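Penicillin-binding protein activator LpoB (Salmonella enterica subsp. enterica serovar Typhimurium, PDB 4Q6V) is the C-terminal domain of an outer-membrane lipoprotein that probably regulates peptidoglycan synthesis by activating penicillin-binding protein 1B. Local coordinates at residues A22-L27 with A96-Y101; P9-M14 with N50-N55. All blocks are in the same frame, centred on the assembly; numbering follows the deposited sequence.

Contact 1: A22-L27 with A96-Y101; sequences AGSVLL and AQYVLY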
# COMPACT_ATOMS: atom_id res chain seq x y z
N ALA A 22 11.45 1.83 10.48
CA ALA A 22 11.01 0.47 10.66
C ALA A 22 10.37 0.27 12.03
O ALA A 22 10.75 0.89 13.02
CB ALA A 22 12.17 -0.52 10.45
N GLY A 23 9.35 -0.60 12.09
CA GLY A 23 8.69 -0.97 13.30
C GLY A 23 7.51 -0.06 13.59
O GLY A 23 6.89 -0.16 14.65
N SER A 24 7.21 0.87 12.67
CA SER A 24 6.11 1.83 12.86
C SER A 24 4.82 1.24 12.28
O SER A 24 4.81 0.14 11.72
CB SER A 24 6.47 3.18 12.26
OG SER A 24 6.92 2.98 10.95
N VAL A 25 3.72 1.94 12.50
CA VAL A 25 2.42 1.44 12.12
C VAL A 25 2.18 1.94 10.69
O VAL A 25 2.24 3.16 10.38
CB VAL A 25 1.34 1.90 13.08
CG1 VAL A 25 -0.02 1.32 12.68
CG2 VAL A 25 1.70 1.54 14.53
N LEU A 26 1.89 1.00 9.81
CA LEU A 26 1.78 1.30 8.37
C LEU A 26 0.42 0.82 7.90
O LEU A 26 0.07 -0.32 8.10
CB LEU A 26 2.94 0.68 7.62
CG LEU A 26 2.79 0.66 6.09
CD1 LEU A 26 2.99 2.04 5.47
CD2 LEU A 26 3.80 -0.33 5.54
N LEU A 27 -0.35 1.71 7.28
CA LEU A 27 -1.52 1.35 6.54
C LEU A 27 -1.25 1.02 5.08
O LEU A 27 -0.86 1.87 4.29
CB LEU A 27 -2.56 2.48 6.67
CG LEU A 27 -3.87 2.30 5.91
CD1 LEU A 27 -4.43 0.92 6.12
CD2 LEU A 27 -4.90 3.38 6.23
N ALA A 96 -2.03 5.13 12.34
CA ALA A 96 -0.96 4.81 11.37
C ALA A 96 -0.09 6.03 11.16
O ALA A 96 -0.62 7.16 11.08
CB ALA A 96 -1.58 4.36 10.07
N GLN A 97 1.22 5.84 11.11
CA GLN A 97 2.17 6.91 10.81
C GLN A 97 2.35 7.11 9.30
O GLN A 97 2.61 8.24 8.84
CB GLN A 97 3.51 6.58 11.48
CG GLN A 97 4.58 7.68 11.35
CD GLN A 97 5.88 7.32 12.08
OE1 GLN A 97 5.97 6.32 12.81
NE2 GLN A 97 6.89 8.16 11.91
N TYR A 98 2.20 6.04 8.52
CA TYR A 98 2.34 6.05 7.10
C TYR A 98 1.17 5.42 6.38
O TYR A 98 0.49 4.53 6.91
CB TYR A 98 3.62 5.32 6.68
CG TYR A 98 4.90 5.76 7.33
CD1 TYR A 98 5.59 6.89 6.89
CD2 TYR A 98 5.44 5.05 8.38
CE1 TYR A 98 6.78 7.28 7.49
CE2 TYR A 98 6.61 5.43 8.99
CZ TYR A 98 7.29 6.54 8.54
OH TYR A 98 8.46 6.89 9.17
N VAL A 99 0.93 5.91 5.16
CA VAL A 99 0.06 5.22 4.22
C VAL A 99 0.82 4.82 2.98
O VAL A 99 1.54 5.66 2.36
CB VAL A 99 -1.18 6.06 3.85
CG1 VAL A 99 -1.90 5.47 2.68
CG2 VAL A 99 -2.13 6.16 5.01
N LEU A 100 0.66 3.57 2.57
CA LEU A 100 1.28 3.10 1.33
C LEU A 100 0.27 2.90 0.22
O LEU A 100 -0.65 2.06 0.35
CB LEU A 100 2.13 1.85 1.59
CG LEU A 100 2.86 1.28 0.37
CD1 LEU A 100 3.88 2.24 -0.17
CD2 LEU A 100 3.57 0.01 0.81
N TYR A 101 0.42 3.68 -0.85
CA TYR A 101 -0.35 3.44 -2.04
C TYR A 101 0.43 2.62 -3.05
O TYR A 101 1.63 2.84 -3.18
CB TYR A 101 -0.80 4.75 -2.65
CG TYR A 101 -1.49 5.72 -1.71
CD1 TYR A 101 -2.86 5.66 -1.49
CD2 TYR A 101 -0.76 6.76 -1.12
CE1 TYR A 101 -3.51 6.58 -0.67
CE2 TYR A 101 -1.40 7.70 -0.30
CZ TYR A 101 -2.76 7.60 -0.09
OH TYR A 101 -3.37 8.50 0.75
O HOH W 1 3.89 4.48 13.98

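Contact 2: P9-M14 with N50-N55; sequences PLVSKM and NALANN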
# COMPACT_ATOMS: atom_id res chain seq x y z
N PRO A 9 12.47 -5.65 -4.16
CA PRO A 9 13.43 -4.59 -4.33
C PRO A 9 12.87 -3.21 -3.98
O PRO A 9 13.63 -2.36 -3.54
CB PRO A 9 13.77 -4.65 -5.83
CG PRO A 9 12.87 -5.64 -6.46
CD PRO A 9 12.37 -6.51 -5.35
N LEU A 10 11.56 -3.00 -4.20
CA LEU A 10 10.93 -1.69 -3.97
C LEU A 10 10.77 -1.50 -2.46
O LEU A 10 11.04 -0.44 -1.91
CB LEU A 10 9.60 -1.62 -4.66
CG LEU A 10 9.57 -1.51 -6.18
CD1 LEU A 10 8.16 -1.52 -6.74
CD2 LEU A 10 10.27 -0.24 -6.59
N VAL A 11 10.35 -2.56 -1.77
CA VAL A 11 10.26 -2.49 -0.30
C VAL A 11 11.62 -2.23 0.34
O VAL A 11 11.76 -1.49 1.30
CB VAL A 11 9.63 -3.75 0.29
CG1 VAL A 11 9.87 -3.81 1.79
CG2 VAL A 11 8.15 -3.77 -0.04
N SER A 12 12.64 -2.86 -0.21
CA SER A 12 14.00 -2.71 0.26
C SER A 12 14.49 -1.30 0.07
O SER A 12 15.08 -0.78 1.01
CB SER A 12 14.91 -3.71 -0.50
OG SER A 12 16.23 -3.56 -0.06
N LYS A 13 14.20 -0.68 -1.07
CA LYS A 13 14.55 0.69 -1.34
C LYS A 13 13.72 1.69 -0.52
O LYS A 13 14.19 2.79 -0.20
CB LYS A 13 14.31 1.03 -2.79
CG LYS A 13 15.17 0.26 -3.78
CD LYS A 13 14.69 0.35 -5.24
CE LYS A 13 14.36 1.79 -5.62
NZ LYS A 13 13.77 1.91 -6.99
N MSE A 14 12.49 1.31 -0.19
CA MSE A 14 11.64 2.19 0.63
C MSE A 14 12.16 2.21 2.05
O MSE A 14 12.12 3.23 2.71
CB MSE A 14 10.21 1.69 0.63
CG MSE A 14 9.26 2.61 1.39
SE MSE A 14 7.59 1.63 1.63
CE MSE A 14 8.07 0.63 3.23
N ASN A 50 3.07 -9.06 3.20
CA ASN A 50 4.11 -9.98 3.67
C ASN A 50 5.50 -9.42 3.56
O ASN A 50 6.24 -9.41 4.54
CB ASN A 50 3.97 -11.32 2.97
CG ASN A 50 2.74 -12.08 3.44
OD1 ASN A 50 1.98 -12.62 2.65
ND2 ASN A 50 2.54 -12.13 4.75
N ALA A 51 5.82 -8.88 2.39
CA ALA A 51 7.09 -8.22 2.17
C ALA A 51 7.34 -7.10 3.20
O ALA A 51 8.47 -6.90 3.65
CB ALA A 51 7.21 -7.64 0.77
N LEU A 52 6.27 -6.41 3.59
CA LEU A 52 6.38 -5.31 4.54
C LEU A 52 6.48 -5.75 5.98
O LEU A 52 7.22 -5.11 6.76
CB LEU A 52 5.17 -4.40 4.37
CG LEU A 52 5.15 -3.62 3.06
CD1 LEU A 52 3.76 -3.08 2.80
CD2 LEU A 52 6.18 -2.52 3.05
N ALA A 53 5.72 -6.79 6.35
CA ALA A 53 5.78 -7.39 7.68
C ALA A 53 7.08 -8.12 7.96
O ALA A 53 7.45 -8.23 9.12
CB ALA A 53 4.62 -8.35 7.88
N ASN A 54 7.77 -8.58 6.92
CA ASN A 54 8.98 -9.38 7.06
C ASN A 54 10.22 -8.51 6.98
O ASN A 54 11.13 -8.67 7.79
CB ASN A 54 9.04 -10.50 5.99
CG ASN A 54 7.95 -11.56 6.17
OD1 ASN A 54 7.26 -11.62 7.19
ND2 ASN A 54 7.79 -12.41 5.17
N ASN A 55 10.25 -7.62 5.99
CA ASN A 55 11.31 -6.61 5.91
C ASN A 55 10.90 -5.29 6.54
O ASN A 55 9.94 -4.65 6.11
CB ASN A 55 11.77 -6.36 4.47
CG ASN A 55 12.12 -7.64 3.72
OD1 ASN A 55 11.78 -7.76 2.54
ND2 ASN A 55 12.80 -8.58 4.38

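Contact 1: A22-L27 with A96-Y101
The carbonyl oxygen of Val25 receives two amide hydrogens from the neighbouring strand's entry. Gln97 N lies 3.0 Å from Val25 O, while the bond from Tyr98 N to the same oxygen is weak, at 3.4 Å. Past this forked start the pairing becomes regular: Leu27 N donates to Tyr98 O, and Leu100 N reaches Leu27 O over 2.9 Å, nearly straight at its hydrogen (174°). Leu26 pairs with Tyr98 and Leu27 with Val99 in parallel register. A water bridges the ragged end, accepting from Val25 N and donating to Gln97 OE1, which the extended Gln97 chain, with CG anti to the backbone nitrogen (chi1 -175°), carries alongside Ser24.

The side chains sort onto two faces. On one, Leu26 CD1 rests 3.6 Å from Tyr98 CB, the two side chains crossing at about a right angle, and also meets Leu100 CB. Ser24 OG approaches the Tyr98 ring at its edge, in the ring plane, 3.2 Å from CE2; this hydroxyl is hydrogen-bonded to Thr21 O, and Tyr98 OH is tied to Gly19 O and Thr21 N, which fixes the far end of the ring against the loop that leads into strand 25-35. On the other face Leu27 and Val99 lie side by side, pointing the same way, with Leu27 CB also 4.0 Å from Ala96 CB; helix 84-94 covers them through Ile90 and Ala91. Strands 25-35 and 98-106 thus run parallel in a mixed sheet, with 98-106 the middle strand, where the parallel part passes into the antiparallel part.

Contact 2: P9-M14 with N50-N55
Val11 meets Leu52 where two helices pack next to one another on the same face of the mixed alpha-beta fold. The short segments run with an angle of 40° between their directions and an axis separation of 10.0 Å, and no hydrogen bond crosses between them: the contact is apolar packing of a few branched and methyl groups.

Val11 has the most surface buried, and both of its branches are used. CG2 touches Ala51 CB at 4.1 Å and Leu52 CD2 at 3.9 Å. CG1 turns instead toward the backbone of the second helix, 3.9 Å from Ala51 O, and brushes Asn55 CB, which belongs to the first residue to leave helical geometry. One valine thus spans successive residues of helix 41-54 and the start of the loop after it.

Leu52 answers from the other helix. Its CB does not aim straight at helix 3-15, but with CG anti to the carbonyl carbon (chi1 -69°) the CD2 branch ends up beside both Val11 and Met14, the side chains of Leu52 and Val11 crossing obliquely. Beneath the helices Leu52 also packs on Leu26 and Val28 of strand 25-35, and on Phe58 from a loop, so that it belongs to the helix pair and to the core under it at once.

Met14, modelled as selenomethionine, comes in from one turn further along helix 3-15. It reaches Phe58 and Leu117 as well. Its chain is extended as far as the selenium and then bends (chi3 84°), which lays the terminal methyl CE across Leu52 at about a right angle, 3.7 Å from CD2.

Overall arrangement
From the N terminus, helix 3-15 supplies the first half of contact 2, and a loop then leads into strand 25-35, the first half of contact 1. Helix 41-54 follows and closes contact 2 across 35 residues; only after the short strand 59-60 and helices 63-72 and 84-94 does strand 98-106 close contact 1 across 68. The segments alternate along the chain, so the two closures cross. Contact 1 joins neighbouring strands within the sheet, whereas contact 2 joins two helices lying on it. Their centres are about 12 Å apart, and they meet directly: Leu52 CD1 packs 3.7 Å from Leu100 CD2, binding the layer of helices 3-15 and 41-54 to the sheet.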